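Local coordinates for protein telomerase reverse transcriptase (Candida albicans SC5314, PDB 6ZDQ) that probably extends chromosome ends as the reverse transcriptase of telomerase, copying a template within the enzyme's RNA component into telomeric DNA repeats, at residues L614-F619 and V674-S679; C668-I673 and E688-L693. One frame throughout, in Å; residues are numbered along the deposited sequence.

Contact 1: L614-F619 and V674-S679; sequences LVLREF and VKEFSS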
ATOM      1  N   LEU A 614      -6.291   9.228  19.048  1.00 97.57           N
ATOM      2  CA  LEU A 614      -6.478   8.061  18.190  1.00 98.40           C
ATOM      3  C   LEU A 614      -5.419   6.993  18.436  1.00 96.49           C
ATOM      4  O   LEU A 614      -5.712   5.799  18.318  1.00116.35           O
ATOM      5  CB  LEU A 614      -6.488   8.480  16.719  1.00100.07           C
ATOM      6  CG  LEU A 614      -7.882   8.665  16.108  1.00140.35           C
ATOM      7  CD1 LEU A 614      -8.703   7.384  16.237  1.00116.63           C
ATOM      8  CD2 LEU A 614      -8.616   9.837  16.744  1.00111.39           C
ATOM      9  N   VAL A 615      -4.193   7.389  18.779  1.00113.01           N
ATOM     10  CA  VAL A 615      -3.159   6.393  19.047  1.00109.83           C
ATOM     11  C   VAL A 615      -3.312   5.805  20.449  1.00 93.51           C
ATOM     12  O   VAL A 615      -2.980   4.634  20.674  1.00 92.09           O
ATOM     13  CB  VAL A 615      -1.760   7.000  18.829  1.00 98.94           C
ATOM     14  CG1 VAL A 615      -1.438   8.041  19.887  1.00 95.84           C
ATOM     15  CG2 VAL A 615      -0.696   5.912  18.805  1.00102.29           C
ATOM     16  N   LEU A 616      -3.821   6.587  21.406  1.00 92.48           N
ATOM     17  CA  LEU A 616      -4.014   6.074  22.759  1.00 92.13           C
ATOM     18  C   LEU A 616      -5.144   5.052  22.804  1.00 96.77           C
ATOM     19  O   LEU A 616      -4.986   3.964  23.369  1.00108.55           O
ATOM     20  CB  LEU A 616      -4.287   7.223  23.730  1.00109.97           C
ATOM     21  CG  LEU A 616      -3.108   8.139  24.068  1.00 98.48           C
ATOM     22  CD1 LEU A 616      -3.524   9.230  25.046  1.00 91.67           C
ATOM     23  CD2 LEU A 616      -1.946   7.333  24.624  1.00 90.02           C
ATOM     24  N   ARG A 617      -6.295   5.382  22.210  1.00111.51           N
ATOM     25  CA  ARG A 617      -7.416   4.447  22.232  1.00103.08           C
ATOM     26  C   ARG A 617      -7.160   3.242  21.338  1.00 97.07           C
ATOM     27  O   ARG A 617      -7.712   2.164  21.588  1.00 98.12           O
ATOM     28  CB  ARG A 617      -8.708   5.156  21.828  1.00 99.17           C
ATOM     29  CG  ARG A 617      -8.731   5.667  20.404  1.00110.34           C
ATOM     30  CD  ARG A 617      -9.874   6.646  20.205  1.00123.21           C
ATOM     31  NE  ARG A 617      -9.935   7.632  21.281  1.00101.81           N
ATOM     32  CZ  ARG A 617     -10.698   8.720  21.254  1.00106.97           C
ATOM     33  NH1 ARG A 617     -11.463   8.970  20.199  1.00105.91           N
ATOM     34  NH2 ARG A 617     -10.693   9.564  22.278  1.00111.08           N
ATOM     35  N   GLU A 618      -6.321   3.393  20.310  1.00 96.35           N
ATOM     36  CA  GLU A 618      -5.913   2.233  19.523  1.00116.81           C
ATOM     37  C   GLU A 618      -5.106   1.259  20.372  1.00109.35           C
ATOM     38  O   GLU A 618      -5.216   0.038  20.209  1.00 97.80           O
ATOM     39  CB  GLU A 618      -5.105   2.677  18.302  1.00 96.43           C
ATOM     40  CG  GLU A 618      -4.602   1.535  17.436  1.00 96.96           C
ATOM     41  CD  GLU A 618      -5.729   0.743  16.810  1.00119.21           C
ATOM     42  OE1 GLU A 618      -6.730   1.359  16.389  1.00120.41           O
ATOM     43  OE2 GLU A 618      -5.618  -0.500  16.749  1.00128.42           O
ATOM     44  N   PHE A 619      -4.290   1.783  21.287  1.00 96.79           N
ATOM     45  CA  PHE A 619      -3.594   0.916  22.231  1.00111.63           C
ATOM     46  C   PHE A 619      -4.575   0.242  23.182  1.00 94.03           C
ATOM     47  O   PHE A 619      -4.416  -0.941  23.505  1.00102.37           O
ATOM     48  CB  PHE A 619      -2.545   1.715  23.008  1.00108.81           C
ATOM     49  CG  PHE A 619      -1.944   0.962  24.162  1.00 98.89           C
ATOM     50  CD1 PHE A 619      -1.011  -0.038  23.945  1.00 90.94           C
ATOM     51  CD2 PHE A 619      -2.314   1.254  25.463  1.00 91.38           C
ATOM     52  CE1 PHE A 619      -0.462  -0.735  25.003  1.00 91.04           C
ATOM     53  CE2 PHE A 619      -1.769   0.562  26.525  1.00 95.53           C
ATOM     54  CZ  PHE A 619      -0.841  -0.433  26.295  1.00 91.37           C
ATOM     55  N   VAL A 674      -4.985  11.573  31.028  1.00113.33           N
ATOM     56  CA  VAL A 674      -5.723  11.260  32.248  1.00124.74           C
ATOM     57  C   VAL A 674      -7.167  10.881  31.943  1.00106.28           C
ATOM     58  O   VAL A 674      -7.799  10.169  32.732  1.00102.67           O
ATOM     59  CB  VAL A 674      -5.657  12.442  33.240  1.00114.17           C
ATOM     60  CG1 VAL A 674      -6.652  13.527  32.870  1.00112.96           C
ATOM     61  CG2 VAL A 674      -5.891  11.966  34.662  1.00109.00           C
ATOM     62  N   LYS A 675      -7.709  11.339  30.814  1.00108.64           N
ATOM     63  CA  LYS A 675      -9.080  10.998  30.453  1.00102.17           C
ATOM     64  C   LYS A 675      -9.167   9.583  29.895  1.00101.57           C
ATOM     65  O   LYS A 675      -9.988   8.778  30.345  1.00127.48           O
ATOM     66  CB  LYS A 675      -9.619  12.010  29.441  1.00102.80           C
ATOM     67  CG  LYS A 675     -11.116  11.927  29.209  1.00118.42           C
ATOM     68  CD  LYS A 675     -11.892  12.371  30.441  1.00145.63           C
ATOM     69  CE  LYS A 675     -13.391  12.380  30.179  1.00130.41           C
ATOM     70  NZ  LYS A 675     -14.155  12.880  31.357  1.00114.93           N
ATOM     71  N   GLU A 676      -8.321   9.265  28.912  1.00 99.34           N
ATOM     72  CA  GLU A 676      -8.383   7.970  28.243  1.00 98.92           C
ATOM     73  C   GLU A 676      -7.985   6.811  29.147  1.00102.39           C
ATOM     74  O   GLU A 676      -8.316   5.662  28.836  1.00 99.17           O
ATOM     75  CB  GLU A 676      -7.487   7.978  27.003  1.00107.33           C
ATOM     76  CG  GLU A 676      -7.785   9.095  26.016  1.00105.03           C
ATOM     77  CD  GLU A 676      -9.067   8.869  25.240  1.00104.18           C
ATOM     78  OE1 GLU A 676      -9.479   7.698  25.094  1.00114.36           O
ATOM     79  OE2 GLU A 676      -9.662   9.864  24.774  1.00100.76           O
ATOM     80  N   PHE A 677      -7.284   7.072  30.250  1.00102.32           N
ATOM     81  CA  PHE A 677      -6.720   6.020  31.088  1.00109.13           C
ATOM     82  C   PHE A 677      -7.255   6.084  32.514  1.00117.36           C
ATOM     83  O   PHE A 677      -6.529   5.840  33.479  1.00109.58           O
ATOM     84  CB  PHE A 677      -5.195   6.089  31.098  1.00 99.10           C
ATOM     85  CG  PHE A 677      -4.561   5.712  29.790  1.00 96.86           C
ATOM     86  CD1 PHE A 677      -4.390   4.381  29.447  1.00 94.19           C
ATOM     87  CD2 PHE A 677      -4.128   6.687  28.909  1.00103.04           C
ATOM     88  CE1 PHE A 677      -3.806   4.030  28.245  1.00 92.87           C
ATOM     89  CE2 PHE A 677      -3.541   6.342  27.708  1.00123.53           C
ATOM     90  CZ  PHE A 677      -3.380   5.012  27.375  1.00111.84           C
ATOM     91  N   SER A 678      -8.534   6.411  32.671  1.00110.96           N
ATOM     92  CA  SER A 678      -9.167   6.475  33.982  1.00117.95           C
ATOM     93  C   SER A 678     -10.293   5.453  34.098  1.00159.20           C
ATOM     94  O   SER A 678     -11.327   5.706  34.719  1.00152.47           O
ATOM     95  CB  SER A 678      -9.683   7.884  34.265  1.00111.78           C
ATOM     96  OG  SER A 678     -10.522   8.339  33.217  1.00143.05           O
ATOM     97  N   SER A 679     -10.108   4.286  33.496  1.00158.14           N
ATOM     98  CA  SER A 679     -11.129   3.245  33.546  1.00137.26           C
ATOM     99  C   SER A 679     -10.619   1.919  34.092  1.00156.71           C
ATOM    100  O   SER A 679     -11.352   1.242  34.817  1.00179.41           O
ATOM    101  CB  SER A 679     -11.731   3.033  32.145  1.00133.61           C
ATOM    102  OG  SER A 679     -10.735   2.650  31.213  1.00129.53           O
TER
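Arg617 and Glu676 form the salt bridge of this contact, with Arg617 NH2 giving a hydrogen bond to Glu676 OE2 at 2.7 Å. The carboxylate oxygen lies at the edge of the guanidinium, practically in its plane, but the nitrogen approaches that oxygen from above the carboxylate plane, and the two flat groups are turned 45° from one another. A single N-H makes the bond, not a side-on, two-bond pairing: Glu676 OE1 is 3.6 Å from the same Arg617 NH2 and farther from NE. Arg617 sets out with CG between its backbone N and carbonyl carbon (chi1 65°) and bends at chi3; Glu676 bends at chi2 (-73°), which turns the carboxylate to it. The other carboxylate oxygen, OE1, pairs with Lys620, one turn further along helix 602-626.

Beneath the charged layer, Leu616 meets the ring of Phe677, the first residue to depart from helical geometry after helix 662-676. Leu616 CD2 comes to the ring edge, in plane, 3.6 Å from Phe677 CE2, and the two side chains cross at about a right angle. On the other side of CZ, Phe619 CD2 lies 4.2 Å from Phe677 CE1, again at the ring's edge; Phe619 is itself stacked with Phe637. Lys620 makes a cation-pi contact with Phe677, whose ring also meets Tyr683 edge to face.

The contact joins two helices of the all-helical C-terminal part of the chain, probably the thumb-like C-terminal extension of telomerase reverse transcriptases. One carboxylate placed between Arg617 and Lys620 would probably offset both positive charges on this side of helix 602-626, while Leu616 and Phe619 meet the Phe677 ring, just past the helix end, through apolar contact.

Contact 2: C668-I673 and E688-L693; sequences CIKQII and EWVQTL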
ATOM      1  N   CYS A 668      -2.657  20.221  27.822  1.00101.52           N
ATOM      2  CA  CYS A 668      -3.608  19.496  26.988  1.00103.54           C
ATOM      3  C   CYS A 668      -3.243  18.019  26.889  1.00115.10           C
ATOM      4  O   CYS A 668      -4.128  17.155  26.888  1.00130.33           O
ATOM      5  CB  CYS A 668      -3.674  20.129  25.599  1.00 98.92           C
ATOM      6  SG  CYS A 668      -4.692  19.224  24.410  1.00128.47           S
ATOM      7  N   ILE A 669      -1.946  17.713  26.793  1.00116.11           N
ATOM      8  CA  ILE A 669      -1.507  16.321  26.702  1.00107.20           C
ATOM      9  C   ILE A 669      -1.901  15.553  27.958  1.00109.08           C
ATOM     10  O   ILE A 669      -2.421  14.434  27.885  1.00110.67           O
ATOM     11  CB  ILE A 669       0.012  16.254  26.458  1.00105.56           C
ATOM     12  CG1 ILE A 669       0.371  16.928  25.132  1.00122.58           C
ATOM     13  CG2 ILE A 669       0.490  14.809  26.482  1.00100.07           C
ATOM     14  CD1 ILE A 669       1.853  16.925  24.828  1.00119.89           C
ATOM     15  N   LYS A 670      -1.649  16.141  29.129  1.00105.65           N
ATOM     16  CA  LYS A 670      -1.954  15.465  30.387  1.00112.92           C
ATOM     17  C   LYS A 670      -3.447  15.186  30.519  1.00118.05           C
ATOM     18  O   LYS A 670      -3.852  14.092  30.930  1.00129.64           O
ATOM     19  CB  LYS A 670      -1.456  16.302  31.564  1.00108.15           C
ATOM     20  CG  LYS A 670       0.028  16.617  31.510  1.00113.10           C
ATOM     21  CD  LYS A 670       0.514  17.209  32.820  1.00119.27           C
ATOM     22  CE  LYS A 670      -0.147  18.544  33.121  1.00124.16           C
ATOM     23  NZ  LYS A 670       0.334  19.117  34.410  1.00103.02           N
ATOM     24  N   GLN A 671      -4.282  16.171  30.180  1.00110.99           N
ATOM     25  CA  GLN A 671      -5.725  15.992  30.296  1.00106.86           C
ATOM     26  C   GLN A 671      -6.217  14.865  29.396  1.00108.15           C
ATOM     27  O   GLN A 671      -7.100  14.092  29.784  1.00101.18           O
ATOM     28  CB  GLN A 671      -6.444  17.301  29.970  1.00125.97           C
ATOM     29  CG  GLN A 671      -6.194  18.403  30.986  1.00121.30           C
ATOM     30  CD  GLN A 671      -6.806  19.725  30.577  1.00131.29           C
ATOM     31  OE1 GLN A 671      -7.422  19.836  29.517  1.00129.91           O
ATOM     32  NE2 GLN A 671      -6.638  20.739  31.418  1.00119.49           N
ATOM     33  N   ILE A 672      -5.662  14.760  28.187  1.00 97.14           N
ATOM     34  CA  ILE A 672      -6.032  13.668  27.291  1.00 96.67           C
ATOM     35  C   ILE A 672      -5.602  12.328  27.878  1.00109.45           C
ATOM     36  O   ILE A 672      -6.373  11.359  27.893  1.00110.08           O
ATOM     37  CB  ILE A 672      -5.428  13.891  25.893  1.00 95.74           C
ATOM     38  CG1 ILE A 672      -6.077  15.103  25.223  1.00110.31           C
ATOM     39  CG2 ILE A 672      -5.593  12.645  25.038  1.00 95.25           C
ATOM     40  CD1 ILE A 672      -5.519  15.418  23.854  1.00103.24           C
ATOM     41  N   ILE A 673      -4.365  12.252  28.371  1.00113.27           N
ATOM     42  CA  ILE A 673      -3.865  11.000  28.932  1.00105.62           C
ATOM     43  C   ILE A 673      -4.668  10.604  30.165  1.00100.29           C
ATOM     44  O   ILE A 673      -5.017   9.430  30.344  1.00103.73           O
ATOM     45  CB  ILE A 673      -2.360  11.118  29.236  1.00108.39           C
ATOM     46  CG1 ILE A 673      -1.574  11.303  27.936  1.00 94.64           C
ATOM     47  CG2 ILE A 673      -1.862   9.890  29.986  1.00 98.33           C
ATOM     48  CD1 ILE A 673      -0.077  11.358  28.124  1.00 92.72           C
ATOM     49  N   GLU A 688      -1.791   8.886  38.063  1.00126.92           N
ATOM     50  CA  GLU A 688      -1.053   9.573  39.117  1.00121.12           C
ATOM     51  C   GLU A 688       0.249  10.166  38.592  1.00130.06           C
ATOM     52  O   GLU A 688       0.638  11.270  38.990  1.00136.67           O
ATOM     53  CB  GLU A 688      -0.786   8.622  40.284  1.00123.59           C
ATOM     54  CG  GLU A 688      -1.983   8.423  41.205  1.00142.64           C
ATOM     55  CD  GLU A 688      -2.901   7.301  40.756  1.00145.39           C
ATOM     56  OE1 GLU A 688      -2.473   6.127  40.808  1.00134.67           O
ATOM     57  OE2 GLU A 688      -4.048   7.590  40.353  1.00145.70           O
ATOM     58  N   TRP A 689       0.940   9.450  37.701  1.00126.66           N
ATOM     59  CA  TRP A 689       2.230   9.935  37.215  1.00121.98           C
ATOM     60  C   TRP A 689       2.072  11.116  36.262  1.00123.31           C
ATOM     61  O   TRP A 689       2.814  12.100  36.366  1.00123.83           O
ATOM     62  CB  TRP A 689       3.001   8.807  36.528  1.00103.70           C
ATOM     63  CG  TRP A 689       4.125   9.318  35.681  1.00 97.13           C
ATOM     64  CD1 TRP A 689       5.368   9.691  36.104  1.00132.95           C
ATOM     65  CD2 TRP A 689       4.105   9.528  34.264  1.00103.63           C
ATOM     66  NE1 TRP A 689       6.123  10.117  35.037  1.00148.50           N
ATOM     67  CE2 TRP A 689       5.370  10.026  33.897  1.00108.58           C
ATOM     68  CE3 TRP A 689       3.140   9.339  33.270  1.00120.09           C
ATOM     69  CZ2 TRP A 689       5.695  10.337  32.577  1.00 93.58           C
ATOM     70  CZ3 TRP A 689       3.463   9.650  31.962  1.00126.69           C
ATOM     71  CH2 TRP A 689       4.731  10.142  31.628  1.00107.19           C
ATOM     72  N   VAL A 690       1.120  11.034  35.327  1.00118.36           N
ATOM     73  CA  VAL A 690       1.034  12.026  34.257  1.00109.00           C
ATOM     74  C   VAL A 690       0.784  13.422  34.814  1.00117.18           C
ATOM     75  O   VAL A 690       1.287  14.413  34.273  1.00125.71           O
ATOM     76  CB  VAL A 690      -0.042  11.614  33.228  1.00111.96           C
ATOM     77  CG1 VAL A 690      -1.421  11.553  33.868  1.00126.61           C
ATOM     78  CG2 VAL A 690      -0.036  12.563  32.036  1.00127.29           C
ATOM     79  N   GLN A 691       0.021  13.528  35.904  1.00127.86           N
ATOM     80  CA  GLN A 691      -0.276  14.836  36.477  1.00136.36           C
ATOM     81  C   GLN A 691       0.959  15.514  37.059  1.00122.66           C
ATOM     82  O   GLN A 691       0.950  16.736  37.241  1.00118.18           O
ATOM     83  CB  GLN A 691      -1.364  14.701  37.544  1.00129.29           C
ATOM     84  CG  GLN A 691      -2.712  14.265  36.984  1.00132.67           C
ATOM     85  CD  GLN A 691      -3.740  13.985  38.063  1.00146.47           C
ATOM     86  OE1 GLN A 691      -3.397  13.791  39.229  1.00160.22           O
ATOM     87  NE2 GLN A 691      -5.011  13.963  37.678  1.00128.81           N
ATOM     88  N   THR A 692       2.019  14.757  37.353  1.00108.91           N
ATOM     89  CA  THR A 692       3.265  15.339  37.833  1.00119.33           C
ATOM     90  C   THR A 692       4.118  15.921  36.714  1.00120.91           C
ATOM     91  O   THR A 692       5.082  16.638  37.001  1.00123.49           O
ATOM     92  CB  THR A 692       4.083  14.293  38.597  1.00103.76           C
ATOM     93  OG1 THR A 692       4.550  13.290  37.685  1.00108.42           O
ATOM     94  CG2 THR A 692       3.232  13.637  39.672  1.00113.39           C
ATOM     95  N   LEU A 693       3.795  15.623  35.459  1.00115.71           N
ATOM     96  CA  LEU A 693       4.576  16.112  34.332  1.00109.35           C
ATOM     97  C   LEU A 693       4.359  17.611  34.145  1.00130.02           C
ATOM     98  O   LEU A 693       3.220  18.078  34.067  1.00130.87           O
ATOM     99  CB  LEU A 693       4.179  15.352  33.066  1.00 95.79           C
ATOM    100  CG  LEU A 693       5.063  15.442  31.824  1.00113.10           C
ATOM    101  CD1 LEU A 693       6.409  14.804  32.090  1.00114.45           C
ATOM    102  CD2 LEU A 693       4.378  14.771  30.646  1.00 93.17           C
TER
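Lys670 reaches across to the turn Val690-Leu693 at the end of the last helix, where its NZ donates a hydrogen bond to Leu693 O at 3.1 Å. The ammonium meets this oxygen almost head-on, with a C=O...N angle of 170°. The aliphatic part of Lys670 runs obliquely past Val690, with Lys670 CB 4.0 Å from Val690 CG2, and a bend at chi3 (-63°) turns the end of the chain to the carbonyl. Lys670 CD also passes 4.1 Å from Leu693 CB. One helical turn on, Ile673 CG2 packs against Val690 CG2 at 3.8 Å; on both residues this is the methyl lying anti to the backbone N.

Val690 to Leu693 form a type I beta turn, closed by the bond from Leu693 N to Val690 O, so the lysine bridges two helices consecutive in the chain and bonds to the last residue of the turn at the end of the second. One residue earlier, Trp689 O accepts a bond from Thr692 N. Further out, Leu693 rests on Tyr642 and Ser645 of helix 634-656 and on Leu666, while Ile669 packs on Thr648 and on Met608 of helix 602-626.

How the contacts relate
Helix 662-676 is common to both contacts, whose centres lie 12 Å apart: its C-terminal end meets helix 602-626 in contact 1, and its preceding turns meet the segment 688-693 in contact 2. Leu616 joins them directly, packing on Ile672 and Ile673 as well as on its own partners. Contact 1 is the more buried and links helices farther apart in the sequence; its polar part is a pairing of opposite side-chain charges beside an aromatic cluster. Contact 2, further from the centre of the chain and partly buried, joins two helices adjacent in the chain with aliphatic packing and a lysine bonded to a backbone carbonyl.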